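Local atomic coordinates of acetyltransferase (Agrobacterium tumefaciens str. C58, PDB entry 2G3A), a protein that transfers an acetyl group from acetyl coenzyme A to acceptor substrates, preferring glucosamine 6-phosphate or dopamine, and releases CoA and the acetylated product. Residues Ala38-Leu41 / Ala42-Glu46. Residues are numbered along the deposited sequence; the frame is centred on the assembly and turned at random.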
loop_
_atom_site.group_PDB
_atom_site.type_symbol
_atom_site.label_atom_id
_atom_site.label_comp_id
_atom_site.label_asym_id
_atom_site.label_seq_id
_atom_site.Cartn_x
_atom_site.Cartn_y
_atom_site.Cartn_z
ATOM N N ALA A 38 4.322 0.685 17.044
ATOM C CA ALA A 38 4.470 0.246 18.439
ATOM C C ALA A 38 3.140 -0.226 19.025
ATOM O O ALA A 38 3.086 -1.243 19.725
ATOM C CB ALA A 38 5.115 1.339 19.305
ATOM N N TYR A 39 2.072 0.508 18.711
ATOM C CA TYR A 39 0.712 0.138 19.085
ATOM C C TYR A 39 0.298 -1.219 18.508
ATOM O O TYR A 39 -0.318 -2.040 19.209
ATOM C CB TYR A 39 -0.287 1.210 18.624
ATOM C CG TYR A 39 -1.735 0.835 18.871
ATOM C CD1 TYR A 39 -2.367 1.169 20.073
ATOM C CD2 TYR A 39 -2.473 0.133 17.916
ATOM C CE1 TYR A 39 -3.690 0.829 20.310
ATOM C CE2 TYR A 39 -3.807 -0.212 18.147
ATOM C CZ TYR A 39 -4.403 0.135 19.348
ATOM O OH TYR A 39 -5.715 -0.215 19.596
ATOM N N ASN A 40 0.599 -1.430 17.226
ATOM C CA ASN A 40 0.252 -2.671 16.550
ATOM C C ASN A 40 1.033 -3.872 17.093
ATOM O O ASN A 40 0.483 -4.955 17.243
ATOM C CB ASN A 40 0.417 -2.534 15.033
ATOM C CG ASN A 40 -0.675 -1.699 14.405
ATOM O OD1 ASN A 40 -1.752 -1.495 14.999
ATOM N ND2 ASN A 40 -0.416 -1.211 13.188
ATOM N N LEU A 41 2.304 -3.657 17.414
ATOM C CA LEU A 41 3.115 -4.679 18.065
ATOM C C LEU A 41 2.514 -5.096 19.411
ATOM O O LEU A 41 2.390 -6.292 19.706
ATOM C CB LEU A 41 4.551 -4.180 18.258
ATOM C CG LEU A 41 5.478 -5.096 19.064
ATOM C CD1 LEU A 41 5.774 -6.374 18.304
ATOM C CD2 LEU A 41 6.763 -4.366 19.433
ATOM N N ALA A 42 2.146 -4.105 20.221
ATOM C CA ALA A 42 1.629 -4.354 21.568
ATOM C C ALA A 42 0.298 -5.088 21.505
ATOM O O ALA A 42 0.027 -5.964 22.319
ATOM C CB ALA A 42 1.492 -3.046 22.343
ATOM N N ARG A 43 -0.517 -4.759 20.510
ATOM C CA ARG A 43 -1.860 -5.322 20.413
ATOM C C ARG A 43 -1.944 -6.630 19.605
ATOM O O ARG A 43 -2.689 -7.550 19.963
ATOM C CB ARG A 43 -2.806 -4.279 19.820
ATOM C CG ARG A 43 -4.204 -4.791 19.625
ATOM C CD ARG A 43 -5.203 -3.690 19.356
ATOM N NE ARG A 43 -6.521 -4.301 19.184
ATOM C CZ ARG A 43 -7.657 -3.638 19.028
ATOM N NH1 ARG A 43 -7.679 -2.306 19.046
ATOM N NH2 ARG A 43 -8.786 -4.318 18.883
ATOM N N PHE A 44 -1.195 -6.704 18.511
ATOM C CA PHE A 44 -1.349 -7.803 17.560
ATOM C C PHE A 44 -0.102 -8.705 17.493
ATOM O O PHE A 44 -0.060 -9.654 16.703
ATOM C CB PHE A 44 -1.700 -7.255 16.156
ATOM C CG PHE A 44 -2.925 -6.366 16.119
ATOM C CD1 PHE A 44 -4.199 -6.893 16.317
ATOM C CD2 PHE A 44 -2.806 -5.010 15.842
ATOM C CE1 PHE A 44 -5.331 -6.074 16.274
ATOM C CE2 PHE A 44 -3.927 -4.182 15.786
ATOM C CZ PHE A 44 -5.191 -4.708 16.006
ATOM N N GLY A 45 0.909 -8.399 18.300
ATOM C CA GLY A 45 2.152 -9.193 18.347
ATOM C C GLY A 45 3.110 -8.880 17.203
ATOM O O GLY A 45 2.842 -8.002 16.390
ATOM N N GLU A 46 4.220 -9.619 17.132
ATOM C CA GLU A 46 5.261 -9.387 16.121
ATOM C C GLU A 46 4.737 -9.508 14.689
ATOM O O GLU A 46 3.965 -10.421 14.369
ATOM C CB GLU A 46 6.457 -10.336 16.322
ATOM C CG GLU A 46 7.334 -10.023 17.534
ATOM C CD GLU A 46 8.494 -11.016 17.715
ATOM O OE1 GLU A 46 8.990 -11.585 16.711
ATOM O OE2 GLU A 46 8.918 -11.222 18.876
#
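Y39 and R43, one helical turn apart, run side by side in the same direction, and their ends join: R43 NH1 donates to Y39 OH over 2.9 Å. The oxygen lies almost in the guanidinium plane, so the bond is made at the edge of that group, while the ring and guanidinium planes are inclined by 69°. Both side chains start with CG anti to the backbone N, which sends them the same way, and the extended arginine chain brings CD to 3.5 Å from Y39 OH and the guanidinium on to the hydroxyl. R43 NH2 also makes a salt bridge to D120 of the second subunit, so the group is held from both chains. On the adjoining side of the helix N40 meets F44 obliquely, amide and ring planes 54° apart; N40 OD1 approaches the ring edge in its plane, 3.5 Å from F44 CE2. One face of that ring is covered by R43 CG, 3.6 Å above its centre. The backbone continues its i to i+4 bonds, F44 N to N40 O at 2.7 Å, down to a weak last one (129°) from G45 N to L41 O. G45, the first residue to leave helical geometry, has positive phi, a common C-terminal helix ending; L41 CD1 packs 3.8 Å from E46 CA. R73 hydrogen-bonds to the carbonyl oxygens of F44 and G45 where helix 26-44 ends and the chain leads into strand 50-57, an outermost strand of the chain's mixed sheet.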